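Local atomic coordinates of 2-keto acid:ferredoxin oxidoreductase subunit alpha (Pyrococcus furiosus, PDB entry 4WBX), a protein that probably catalyses the CoA-dependent oxidative decarboxylation of 2-oxoglutarate to succinyl-CoA and CO2, passing the electrons to ferredoxin, as one subunit of a heterotetramer. Residues I46-E51 against V119-S124; G137-A142 against I182-A187; S158-A163 against G190-R195; G300-S305 against E379-M384; F40-P45 against I74-A79. All coordinates share one frame; numbering follows the deposited sequence.

From the N terminus, contact 5 opens at F40-P45 and contact 1 follows at once at I46-E51. Contact 5 closes first, at I74-A79, and contact 1 at V119-S124, so the two cross. G137-A142 and S158-A163 open contacts 2 and 3, which close in the same order at I182-A187 and G190-R195 and therefore also cross. Contact 4, in series after them, closes a 73-residue loop within core domain II. Contacts 1, 2 and 5 all reach the large mixed sheet, and contacts 1 and 2 meet where Q122 N lies 2.7 Å from T185 O. Contact 3 reaches contact 4, with S158 OG 2.9 Å from G300 O, which joins the two family regions.

Contact 1. Residues I46-E51 against V119-S124; sequences ITPASE and VDVQRS
P48 and V121 carry this contact: the proline ring lies alongside the valine side chain, the two running past each other in opposite directions, with P48 CG 3.4 Å from V121 CG1. The torsion of V121 decides which methyl does what. At chi1 -168° CG1 is anti to the backbone N and meets the proline ring, while CG2, anti to the carbonyl carbon, turns to the neighbouring residue and comes within 4.0 Å of A49 CB. One valine thus touches two successive residues, one with each branch. The evidence for how P48 reaches it lies in the backbone: the T47-P48 peptide is cis and lies inside the tight turn closed by I46 O, which accepts from both A49 N and S50 N, as in a type VI turn. The cis bond and the turn together account for the placement of the ring.

At the CD corner of the same ring, R123 CB is 4.4 Å from P48 CD, a loose contact. R123 starts with CG anti to its N, then bends at chi2 and chi3, which brings NH1 to 4.0 Å from T47 O, too far for a bond and oblique to the guanidinium plane. S95 touches both P48 and R123 and, through its OG, hydrogen-bonds V121 O; H191 and A187 pack on P48 from helix 187-191. The whole joins the loop after strand 40-43 to the end of strand 116-122, consistent with the thiamine diphosphate-binding family of this region, whose parallel sheets carry functional loops at the carboxyl ends of the strands.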
# COMPACT_ATOMS: atom_id res chain seq x y z
N ILE A 46 -8.86 -3.32 -15.26
CA ILE A 46 -9.42 -1.99 -15.03
C ILE A 46 -9.55 -1.27 -16.37
O ILE A 46 -8.68 -1.41 -17.22
CB ILE A 46 -8.54 -1.15 -14.10
CG1 ILE A 46 -7.10 -1.14 -14.61
CG2 ILE A 46 -8.61 -1.70 -12.66
CD1 ILE A 46 -6.73 0.10 -15.36
N THR A 47 -10.61 -0.49 -16.55
CA THR A 47 -10.84 0.18 -17.82
C THR A 47 -9.94 1.43 -17.92
O THR A 47 -9.87 2.24 -17.00
CB THR A 47 -12.35 0.57 -18.01
OG1 THR A 47 -13.18 -0.47 -17.47
CG2 THR A 47 -12.69 0.76 -19.49
N PRO A 48 -9.27 1.61 -19.06
CA PRO A 48 -9.31 0.77 -20.26
C PRO A 48 -8.04 -0.07 -20.47
O PRO A 48 -7.57 -0.18 -21.61
CB PRO A 48 -9.46 1.80 -21.38
CG PRO A 48 -8.67 2.94 -20.88
CD PRO A 48 -8.69 2.92 -19.36
N ALA A 49 -7.50 -0.63 -19.40
CA ALA A 49 -6.34 -1.52 -19.47
C ALA A 49 -6.79 -2.98 -19.41
O ALA A 49 -6.09 -3.88 -19.87
CB ALA A 49 -5.33 -1.20 -18.34
N SER A 50 -7.99 -3.19 -18.85
CA SER A 50 -8.57 -4.52 -18.67
C SER A 50 -8.65 -5.35 -19.96
O SER A 50 -8.79 -6.57 -19.90
CB SER A 50 -9.96 -4.41 -18.05
OG SER A 50 -10.80 -3.51 -18.75
N GLU A 51 -8.56 -4.70 -21.13
CA GLU A 51 -8.52 -5.43 -22.39
C GLU A 51 -7.11 -5.96 -22.68
O GLU A 51 -6.97 -7.04 -23.27
CB GLU A 51 -9.00 -4.55 -23.56
CG GLU A 51 -10.48 -4.16 -23.52
CD GLU A 51 -10.76 -2.98 -22.59
OE1 GLU A 51 -9.82 -2.52 -21.89
OE2 GLU A 51 -11.92 -2.51 -22.56
N VAL A 119 2.64 0.20 -19.00
CA VAL A 119 1.69 0.88 -19.83
C VAL A 119 0.77 1.73 -18.98
O VAL A 119 0.04 1.22 -18.13
CB VAL A 119 0.85 -0.10 -20.66
CG1 VAL A 119 -0.20 0.66 -21.46
CG2 VAL A 119 1.73 -0.87 -21.59
N ASP A 120 0.80 3.04 -19.19
CA ASP A 120 -0.17 3.92 -18.54
C ASP A 120 -1.23 4.29 -19.56
O ASP A 120 -0.98 5.03 -20.51
CB ASP A 120 0.50 5.18 -17.97
CG ASP A 120 -0.51 6.17 -17.37
OD1 ASP A 120 -1.58 5.74 -16.94
OD2 ASP A 120 -0.23 7.38 -17.34
N VAL A 121 -2.42 3.74 -19.39
CA VAL A 121 -3.50 4.03 -20.30
C VAL A 121 -4.30 5.21 -19.78
O VAL A 121 -5.13 5.05 -18.88
CB VAL A 121 -4.42 2.83 -20.48
CG1 VAL A 121 -5.33 3.09 -21.65
CG2 VAL A 121 -3.61 1.58 -20.71
N GLN A 122 -4.06 6.39 -20.34
CA GLN A 122 -4.65 7.63 -19.85
C GLN A 122 -6.17 7.69 -20.01
O GLN A 122 -6.73 7.05 -20.89
CB GLN A 122 -4.01 8.81 -20.55
CG GLN A 122 -2.81 9.35 -19.82
CD GLN A 122 -1.91 10.20 -20.70
OE1 GLN A 122 -1.53 11.31 -20.32
NE2 GLN A 122 -1.53 9.66 -21.87
N ARG A 123 -6.84 8.48 -19.17
CA ARG A 123 -8.29 8.39 -19.06
C ARG A 123 -8.92 9.66 -18.47
O ARG A 123 -8.23 10.48 -17.86
CB ARG A 123 -8.66 7.17 -18.21
CG ARG A 123 -10.14 7.01 -17.87
CD ARG A 123 -10.38 6.42 -16.47
NE ARG A 123 -9.33 6.78 -15.52
CZ ARG A 123 -9.05 6.08 -14.43
NH1 ARG A 123 -9.71 4.97 -14.14
NH2 ARG A 123 -8.09 6.49 -13.64
N SER A 124 -10.22 9.82 -18.68
CA SER A 124 -11.01 10.90 -18.09
C SER A 124 -12.03 10.33 -17.12
O SER A 124 -12.73 9.37 -17.45
CB SER A 124 -11.71 11.70 -19.19
OG SER A 124 -12.98 12.13 -18.76

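Contact 2. Residues G137-A142 against I182-A187; sequences GDIMQA and ILLTDA
L184 points its side chain from the strand toward the first turn of helix 139-144, and nearly everything here turns on its two methyls. With CG anti to the backbone N (chi1 -180°), the branch stands out from the strand and CD2 enters among the N-cap residue D138 and the helix residues I139 and A142: it is 3.8 Å from D138 O, 3.9 Å from I139 CA and 4.1 Å from A142 CB. That carbonyl oxygen, D138 O, also receives A142 N at 3.0 Å, so the methyl lies against the outer side of the opening turn. CD1 of L184, the other branch, faces the aspartate stem, 4.3 Å from D138 CB. I139 presents its flank rather than its end, I139 CG1 lying 4.3 Å from L184 CD2. Two residues earlier on the same side of the strand, I182 extends CD1 to 3.9 Å from A142 O, lengthening the strand face that packs on the helix. The D138 carboxylate turns elsewhere: its OD1 bonds H147 of the second subunit, and its OD2 lies close to the carboxylate of D120.

Strand 180-186 lies between strands 116-122 and 153-155 in the large sheet, bonded by its backbone to both, and L184 also touches D120 and Q122 on the first of these. F99 of helix 97-101 packs on I182, while Q122 OE1 accepts from D138 N, tying the start of helix 139-144 to the end of strand 116-122.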
# COMPACT_ATOMS: atom_id res chain seq x y z
N GLY A 137 -3.54 13.85 -19.40
CA GLY A 137 -3.02 14.47 -18.19
C GLY A 137 -2.00 13.72 -17.33
O GLY A 137 -1.88 14.03 -16.14
N ASP A 138 -1.28 12.75 -17.90
CA ASP A 138 -0.18 12.08 -17.20
C ASP A 138 1.12 12.24 -17.95
O ASP A 138 2.03 11.42 -17.78
CB ASP A 138 -0.43 10.57 -17.00
CG ASP A 138 -1.66 10.26 -16.15
OD1 ASP A 138 -2.23 11.18 -15.52
OD2 ASP A 138 -2.04 9.07 -16.09
N ILE A 139 1.24 13.27 -18.78
CA ILE A 139 2.51 13.46 -19.50
C ILE A 139 3.64 13.86 -18.55
O ILE A 139 4.74 13.28 -18.60
CB ILE A 139 2.41 14.53 -20.60
CG1 ILE A 139 1.28 14.19 -21.57
CG2 ILE A 139 3.77 14.66 -21.32
CD1 ILE A 139 0.80 15.38 -22.37
N MET A 140 3.39 14.84 -17.69
CA MET A 140 4.42 15.26 -16.74
C MET A 140 4.69 14.18 -15.68
O MET A 140 5.85 13.89 -15.35
CB MET A 140 4.03 16.58 -16.08
CG MET A 140 4.04 17.79 -17.05
SD MET A 140 5.60 17.94 -17.96
CE MET A 140 6.36 19.30 -17.10
N GLN A 141 3.63 13.57 -15.17
CA GLN A 141 3.81 12.56 -14.14
C GLN A 141 4.61 11.40 -14.70
O GLN A 141 5.38 10.78 -13.98
CB GLN A 141 2.48 12.07 -13.59
CG GLN A 141 2.60 11.01 -12.53
CD GLN A 141 1.26 10.45 -12.08
OE1 GLN A 141 0.98 10.33 -10.88
NE2 GLN A 141 0.42 10.09 -13.05
N ALA A 142 4.47 11.12 -15.98
CA ALA A 142 5.27 10.06 -16.57
C ALA A 142 6.76 10.41 -16.49
O ALA A 142 7.60 9.53 -16.29
CB ALA A 142 4.85 9.80 -18.03
N ILE A 182 8.17 3.48 -20.15
CA ILE A 182 6.75 3.75 -20.07
C ILE A 182 6.11 3.99 -21.44
O ILE A 182 6.49 4.89 -22.18
CB ILE A 182 6.49 4.96 -19.21
CG1 ILE A 182 7.08 4.71 -17.83
CG2 ILE A 182 4.98 5.25 -19.16
CD1 ILE A 182 6.64 5.74 -16.81
N LEU A 183 5.12 3.16 -21.76
CA LEU A 183 4.34 3.36 -22.97
C LEU A 183 3.15 4.18 -22.57
O LEU A 183 2.22 3.67 -21.95
CB LEU A 183 3.91 2.03 -23.56
CG LEU A 183 3.04 2.08 -24.81
CD1 LEU A 183 3.84 2.66 -25.94
CD2 LEU A 183 2.56 0.69 -25.14
N LEU A 184 3.17 5.45 -22.90
CA LEU A 184 2.13 6.34 -22.43
C LEU A 184 1.00 6.50 -23.48
O LEU A 184 1.15 7.18 -24.50
CB LEU A 184 2.74 7.69 -22.06
CG LEU A 184 1.73 8.69 -21.54
CD1 LEU A 184 1.04 8.16 -20.29
CD2 LEU A 184 2.42 10.02 -21.28
N THR A 185 -0.14 5.86 -23.24
CA THR A 185 -1.20 5.89 -24.22
C THR A 185 -2.52 6.39 -23.61
O THR A 185 -2.54 6.91 -22.49
CB THR A 185 -1.40 4.50 -24.86
OG1 THR A 185 -2.17 4.63 -26.07
CG2 THR A 185 -2.12 3.55 -23.91
N ASP A 186 -3.62 6.24 -24.36
CA ASP A 186 -4.93 6.75 -23.95
C ASP A 186 -6.00 5.74 -24.29
O ASP A 186 -5.76 4.82 -25.05
CB ASP A 186 -5.24 8.09 -24.62
CG ASP A 186 -5.24 8.00 -26.14
OD1 ASP A 186 -6.29 7.63 -26.70
OD2 ASP A 186 -4.21 8.29 -26.77
N ALA A 187 -7.18 5.92 -23.70
CA ALA A 187 -8.31 5.01 -23.85
C ALA A 187 -8.74 4.83 -25.30
O ALA A 187 -9.15 3.75 -25.72
CB ALA A 187 -9.48 5.51 -23.03

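Contact 3. Residues S158-A163 against G190-R195; sequences STVQEA and GHMRER
S158 meets the other segment through its carbonyl: M192 stretches out beyond CG and its CE comes to 4.1 Å from S158 O, while the serine hydroxyl bonds G300 O. T159 follows, its side chain crossing that of E194 at about a right angle, with T159 CB 3.5 Å from E194 OE1. It also opens helix 160-176 as the N-cap: T159 OG1 accepts from E162 N at 3.1 Å, and E162 OE1 answers with a weak bond from T159 N, the two halves of a capping box. The same OE1 takes a shorter bond from S158 N (2.6 Å), nearly along its C-O axis.

V160 is the main apolar residue. Its CG2, set anti to the carbonyl carbon by chi1 179°, lies 3.1 Å from M192 O, a tight approach, and 3.5 Å from E194 CB; it also packs on M192 CG. The V160 N-H points at E194 OE1 in a straight (170°) but long and weak bond of 3.5 Å; the carboxylate thus faces the amino end of the helix, where the helix dipole would probably favour its negative charge. With E194 cut back to alanine, V160 N is likely to lose its weak acceptor at the helix start, and the cover over V160 CG2 to be thinned to CB alone.

E194 begins strand 194-198, which pairs antiparallel with strand 19-23, so the contact sets the start of the helix against a small two-stranded sheet. Q161 bends at chi2, and its CB passes 4.0 Å from R195 O; its OE1 takes its hydrogen bond from Y197 N, further along the same strand, and its NE2 bonds D165 OD1.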
# COMPACT_ATOMS: atom_id res chain seq x y z
N SER A 158 0.37 7.01 -31.59
CA SER A 158 -0.72 7.80 -32.17
C SER A 158 -1.73 6.91 -32.91
O SER A 158 -2.89 7.28 -33.08
CB SER A 158 -0.17 8.87 -33.12
OG SER A 158 -1.21 9.74 -33.53
N THR A 159 -1.28 5.73 -33.33
CA THR A 159 -2.16 4.77 -33.99
C THR A 159 -2.09 3.38 -33.36
O THR A 159 -1.27 3.11 -32.47
CB THR A 159 -1.82 4.63 -35.49
OG1 THR A 159 -0.47 4.14 -35.63
CG2 THR A 159 -1.95 5.97 -36.20
N VAL A 160 -2.95 2.50 -33.83
CA VAL A 160 -2.97 1.14 -33.34
C VAL A 160 -1.70 0.44 -33.81
O VAL A 160 -1.18 -0.44 -33.14
CB VAL A 160 -4.25 0.43 -33.80
CG1 VAL A 160 -4.28 -0.99 -33.33
CG2 VAL A 160 -5.45 1.16 -33.24
N GLN A 161 -1.15 0.89 -34.93
CA GLN A 161 0.06 0.28 -35.48
C GLN A 161 1.27 0.76 -34.69
O GLN A 161 2.30 0.08 -34.61
CB GLN A 161 0.23 0.63 -36.97
CG GLN A 161 1.58 0.22 -37.57
CD GLN A 161 1.59 -1.22 -38.03
OE1 GLN A 161 0.62 -1.70 -38.58
NE2 GLN A 161 2.70 -1.92 -37.80
N GLU A 162 1.16 1.96 -34.13
CA GLU A 162 2.25 2.53 -33.35
C GLU A 162 2.29 1.93 -31.94
O GLU A 162 3.38 1.76 -31.34
CB GLU A 162 2.11 4.05 -33.32
CG GLU A 162 2.65 4.71 -34.58
CD GLU A 162 2.64 6.22 -34.50
OE1 GLU A 162 1.87 6.77 -33.68
OE2 GLU A 162 3.42 6.88 -35.23
N ALA A 163 1.11 1.59 -31.43
CA ALA A 163 0.94 0.89 -30.16
C ALA A 163 1.56 -0.48 -30.26
O ALA A 163 2.10 -1.00 -29.30
CB ALA A 163 -0.53 0.78 -29.81
N GLY A 190 -6.43 2.89 -27.40
CA GLY A 190 -6.49 1.56 -26.82
C GLY A 190 -7.68 0.77 -27.32
O GLY A 190 -7.55 -0.42 -27.58
N HIS A 191 -8.82 1.44 -27.47
CA HIS A 191 -10.07 0.76 -27.82
C HIS A 191 -10.40 0.79 -29.32
O HIS A 191 -11.17 -0.04 -29.80
CB HIS A 191 -11.24 1.35 -27.02
CG HIS A 191 -11.28 0.89 -25.58
ND1 HIS A 191 -12.14 1.43 -24.65
CD2 HIS A 191 -10.56 -0.05 -24.93
CE1 HIS A 191 -11.96 0.83 -23.48
NE2 HIS A 191 -11.00 -0.07 -23.62
N MET A 192 -9.82 1.72 -30.07
CA MET A 192 -10.22 1.90 -31.46
C MET A 192 -9.56 0.88 -32.40
O MET A 192 -8.35 0.66 -32.35
CB MET A 192 -9.91 3.32 -31.92
CG MET A 192 -8.49 3.58 -32.31
SD MET A 192 -8.33 5.32 -32.72
CE MET A 192 -6.57 5.52 -32.51
N ARG A 193 -10.39 0.27 -33.25
CA ARG A 193 -9.93 -0.74 -34.21
C ARG A 193 -9.31 -0.07 -35.43
O ARG A 193 -9.89 0.86 -36.00
CB ARG A 193 -11.08 -1.66 -34.63
CG ARG A 193 -10.80 -3.14 -34.39
CD ARG A 193 -11.85 -4.03 -35.04
NE ARG A 193 -11.50 -4.33 -36.43
CZ ARG A 193 -12.24 -3.96 -37.46
NH1 ARG A 193 -13.36 -3.26 -37.25
NH2 ARG A 193 -11.86 -4.24 -38.70
N GLU A 194 -8.13 -0.54 -35.81
CA GLU A 194 -7.40 -0.04 -36.96
C GLU A 194 -6.57 -1.14 -37.60
O GLU A 194 -6.54 -2.27 -37.12
CB GLU A 194 -6.47 1.09 -36.58
CG GLU A 194 -7.09 2.39 -36.22
CD GLU A 194 -6.01 3.42 -35.96
OE1 GLU A 194 -4.92 3.28 -36.57
OE2 GLU A 194 -6.24 4.35 -35.16
N ARG A 195 -5.86 -0.80 -38.66
CA ARG A 195 -5.08 -1.79 -39.39
C ARG A 195 -3.68 -1.86 -38.84
O ARG A 195 -2.99 -0.83 -38.75
CB ARG A 195 -5.02 -1.47 -40.88
CG ARG A 195 -4.07 -2.37 -41.67
CD ARG A 195 -3.87 -1.86 -43.10
NE ARG A 195 -3.15 -2.83 -43.92
CZ ARG A 195 -1.83 -2.84 -44.09
NH1 ARG A 195 -1.07 -1.92 -43.51
NH2 ARG A 195 -1.26 -3.77 -44.86

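Contact 4. Residues G300-S305 against E379-M384; sequences GIVARS and EVHTPM
I301 and V380 turn matching branches toward each other: in both, CG1 is anti to the backbone N (chi1 -162° and -160°). For V380 this brings CG1 against the weakly bonded helix 301-306, where it lies 3.6 Å from I301 CG2 and 3.4 Å from I301 O. CG2 of V380 is 3.9 Å from I301 CG1, and both valine methyls touch both branches, CG1 nearest I301 CG2 and CG2 nearest I301 CG1. Both segments belong to core domain II of the pyruvate:ferredoxin oxidoreductases, probably akin to the C-terminal domain of transketolase, and here the loop leading into helix 383-389 lies against helix 301-306.

V302 slides past V380 in the opposite direction and gives CG2 to V380 CG1 at 4.0 Å. With its other methyl, V302 CG1 meets the H381 ring obliquely, 4.2 Å from H381 ND1. That ring is held from its far nitrogen, NE2, by a hydrogen bond to I373 O, and P349 of strand 345-350 packs on both V302 and H381. T382 then occupies the N-cap position of helix 383-389, and its N bonds E385 OE1. Immediately after it P383 meets the last residue of the opposing segment: P383 CB lies 3.3 Å from S305 O.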
# COMPACT_ATOMS: atom_id res chain seq x y z
N GLY A 300 -0.11 11.36 -29.37
CA GLY A 300 -1.23 10.47 -29.07
C GLY A 300 -2.44 10.59 -29.99
O GLY A 300 -2.30 10.91 -31.17
N ILE A 301 -3.63 10.33 -29.44
CA ILE A 301 -4.89 10.46 -30.17
C ILE A 301 -5.13 11.88 -30.72
O ILE A 301 -6.06 12.13 -31.47
CB ILE A 301 -6.09 10.08 -29.28
CG1 ILE A 301 -7.35 9.78 -30.10
CG2 ILE A 301 -6.39 11.19 -28.30
CD1 ILE A 301 -7.22 8.61 -31.06
N VAL A 302 -4.28 12.83 -30.32
CA VAL A 302 -4.44 14.21 -30.73
C VAL A 302 -3.54 14.52 -31.94
O VAL A 302 -3.75 15.51 -32.64
CB VAL A 302 -4.17 15.19 -29.55
CG1 VAL A 302 -4.37 16.64 -29.97
CG2 VAL A 302 -5.10 14.87 -28.41
N ALA A 303 -2.57 13.66 -32.23
CA ALA A 303 -1.88 13.81 -33.51
C ALA A 303 -2.83 13.47 -34.71
O ALA A 303 -2.80 14.14 -35.73
CB ALA A 303 -0.64 12.94 -33.55
N ARG A 304 -3.67 12.44 -34.57
CA ARG A 304 -4.53 11.99 -35.66
C ARG A 304 -5.62 13.02 -36.02
O ARG A 304 -6.08 13.11 -37.18
CB ARG A 304 -5.19 10.64 -35.32
N SER A 305 -6.04 13.77 -35.01
CA SER A 305 -7.06 14.79 -35.21
C SER A 305 -6.44 16.14 -35.52
O SER A 305 -7.13 17.07 -35.92
CB SER A 305 -7.96 14.89 -33.99
OG SER A 305 -8.41 16.22 -33.79
N GLU A 379 -14.18 14.41 -25.13
CA GLU A 379 -13.90 14.24 -26.55
C GLU A 379 -12.48 14.65 -26.90
O GLU A 379 -11.94 15.58 -26.30
N VAL A 380 -11.88 13.93 -27.85
CA VAL A 380 -10.66 14.39 -28.51
C VAL A 380 -10.99 15.66 -29.25
O VAL A 380 -12.16 15.95 -29.53
CB VAL A 380 -10.12 13.36 -29.54
CG1 VAL A 380 -8.62 13.60 -29.85
CG2 VAL A 380 -10.36 11.97 -29.05
N HIS A 381 -9.96 16.42 -29.59
CA HIS A 381 -10.12 17.51 -30.53
C HIS A 381 -10.71 16.96 -31.82
O HIS A 381 -10.18 15.99 -32.39
CB HIS A 381 -8.78 18.20 -30.76
CG HIS A 381 -8.19 18.79 -29.51
ND1 HIS A 381 -8.02 18.07 -28.35
CD2 HIS A 381 -7.75 20.05 -29.24
CE1 HIS A 381 -7.50 18.84 -27.42
NE2 HIS A 381 -7.32 20.05 -27.93
N THR A 382 -11.86 17.52 -32.23
CA THR A 382 -12.37 17.37 -33.60
C THR A 382 -11.56 18.33 -34.46
O THR A 382 -11.31 19.46 -34.05
CB THR A 382 -13.87 17.70 -33.73
OG1 THR A 382 -14.10 19.05 -33.31
CG2 THR A 382 -14.71 16.77 -32.86
N PRO A 383 -11.15 17.89 -35.65
CA PRO A 383 -10.16 18.69 -36.38
C PRO A 383 -10.70 20.08 -36.75
O PRO A 383 -9.89 20.98 -36.93
CB PRO A 383 -9.89 17.86 -37.64
CG PRO A 383 -10.54 16.51 -37.38
CD PRO A 383 -11.66 16.76 -36.44
N MET A 384 -12.03 20.23 -36.82
CA MET A 384 -12.68 21.54 -37.00
C MET A 384 -12.30 22.48 -35.87
O MET A 384 -12.03 23.67 -36.10
CB MET A 384 -14.20 21.41 -37.08
CG MET A 384 -14.93 22.73 -37.38

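Contact 5. Residues F40-P45 against I74-A79; sequences FYAGYP and IASIAA
The polar part of this contact is S76 with A42. S76 OG lies 2.9 Å from A42 O, a weak hydrogen bond, and T92 OG1 of the neighbouring strand 90-94 is hydrogen-bonded with both. Three oxygens of two strands and a helix are thus gathered in one buried spot. The serine is brought there by chi1 -160°, which carries OG anti to the backbone N and toward the strand, where S76 OG also touches G43 CA at 3.3 Å. Glycine suits that position, since a side chain on G43 would run into the Y41 ring.

The geometry behind these approaches is a helix lying along a strand: the axes of 40-43 and 74-79 run antiparallel at 169°, 7.2 Å apart at their closest. Helix 73-85 is the connection of a beta-alpha-beta crossover from strand 66-69 to strand 90-94, and it passes over strand 40-43, which lies between those two in the sheet.

Two apolar pairs add to this. A42 CB sits 4.4 Å from A79 CB, and the F40 ring, with CG anti to its N, brings F40 CZ to 4.1 Å from A79 CB. Van der Waals contacts with helix carbonyls go with them: A42 CB is 3.5 Å from S76 O, and F40 CE2 approaches A79 O obliquely at 3.8 Å. A serine in place of F40 removes the ring and would probably open a gap beside the A79 methyl and carbonyl. On the subunit interface, F40 also packs on G82 of the third subunit, and A75 and A78 meet A78 and A75 of that same neighbouring chain.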
# COMPACT_ATOMS: atom_id res chain seq x y z
N PHE A 40 5.94 -12.59 -18.84
CA PHE A 40 5.37 -12.24 -17.55
C PHE A 40 4.54 -10.97 -17.68
O PHE A 40 5.04 -9.92 -18.13
CB PHE A 40 6.43 -12.06 -16.49
CG PHE A 40 5.89 -11.90 -15.09
CD1 PHE A 40 5.75 -13.01 -14.26
CD2 PHE A 40 5.53 -10.66 -14.60
CE1 PHE A 40 5.25 -12.89 -12.99
CE2 PHE A 40 5.02 -10.53 -13.34
CZ PHE A 40 4.89 -11.64 -12.52
N TYR A 41 3.28 -11.06 -17.32
CA TYR A 41 2.43 -9.88 -17.28
C TYR A 41 1.79 -9.87 -15.91
O TYR A 41 1.30 -10.90 -15.46
CB TYR A 41 1.37 -9.92 -18.40
CG TYR A 41 0.39 -8.77 -18.34
CD1 TYR A 41 0.56 -7.66 -19.13
CD2 TYR A 41 -0.72 -8.80 -17.49
CE1 TYR A 41 -0.33 -6.61 -19.07
CE2 TYR A 41 -1.62 -7.75 -17.43
CZ TYR A 41 -1.41 -6.66 -18.23
OH TYR A 41 -2.28 -5.60 -18.20
N ALA A 42 1.80 -8.73 -15.24
CA ALA A 42 1.15 -8.64 -13.95
C ALA A 42 0.28 -7.41 -13.90
O ALA A 42 0.77 -6.30 -14.06
CB ALA A 42 2.17 -8.64 -12.82
N GLY A 43 -1.01 -7.59 -13.69
CA GLY A 43 -1.94 -6.48 -13.77
C GLY A 43 -3.23 -6.77 -13.06
O GLY A 43 -3.30 -7.68 -12.25
N TYR A 44 -4.24 -5.95 -13.35
CA TYR A 44 -5.60 -6.20 -12.91
C TYR A 44 -6.56 -5.65 -13.96
O TYR A 44 -6.25 -4.65 -14.59
CB TYR A 44 -5.90 -5.56 -11.56
CG TYR A 44 -7.11 -6.21 -10.94
CD1 TYR A 44 -7.05 -7.52 -10.50
CD2 TYR A 44 -8.32 -5.54 -10.84
CE1 TYR A 44 -8.15 -8.15 -9.95
CE2 TYR A 44 -9.44 -6.16 -10.29
CZ TYR A 44 -9.33 -7.47 -9.84
OH TYR A 44 -10.41 -8.13 -9.29
N PRO A 45 -7.72 -6.30 -14.15
CA PRO A 45 -8.71 -5.74 -15.07
C PRO A 45 -9.29 -4.39 -14.61
O PRO A 45 -10.10 -4.34 -13.69
CB PRO A 45 -9.81 -6.81 -15.09
CG PRO A 45 -9.11 -8.07 -14.75
CD PRO A 45 -8.05 -7.68 -13.76
N ILE A 74 0.71 -1.38 -6.50
CA ILE A 74 1.99 -1.45 -5.85
C ILE A 74 2.58 -2.84 -5.99
O ILE A 74 3.76 -3.02 -6.31
CB ILE A 74 1.89 -1.09 -4.36
CG1 ILE A 74 1.13 0.22 -4.17
CG2 ILE A 74 3.27 -1.07 -3.72
CD1 ILE A 74 1.66 1.10 -3.08
N ALA A 75 1.74 -3.84 -5.75
CA ALA A 75 2.16 -5.23 -5.85
C ALA A 75 2.33 -5.61 -7.30
O ALA A 75 3.18 -6.43 -7.65
CB ALA A 75 1.15 -6.13 -5.18
N SER A 76 1.53 -5.01 -8.15
CA SER A 76 1.48 -5.38 -9.56
C SER A 76 2.83 -5.11 -10.23
O SER A 76 3.40 -6.01 -10.87
CB SER A 76 0.37 -4.61 -10.26
OG SER A 76 0.01 -5.27 -11.46
N ILE A 77 3.33 -3.89 -10.05
CA ILE A 77 4.65 -3.48 -10.53
C ILE A 77 5.80 -4.21 -9.80
O ILE A 77 6.76 -4.66 -10.45
CB ILE A 77 4.81 -1.92 -10.41
CG1 ILE A 77 6.16 -1.45 -10.96
CG2 ILE A 77 4.58 -1.43 -8.99
CD1 ILE A 77 6.38 -1.92 -12.36
N ALA A 78 5.70 -4.37 -8.48
CA ALA A 78 6.74 -5.10 -7.74
C ALA A 78 6.95 -6.54 -8.23
O ALA A 78 8.08 -6.99 -8.35
CB ALA A 78 6.43 -5.11 -6.27
N ALA A 79 5.86 -7.26 -8.52
CA ALA A 79 5.95 -8.62 -9.05
C ALA A 79 6.71 -8.68 -10.38
O ALA A 79 7.49 -9.60 -10.62
CB ALA A 79 4.55 -9.22 -9.22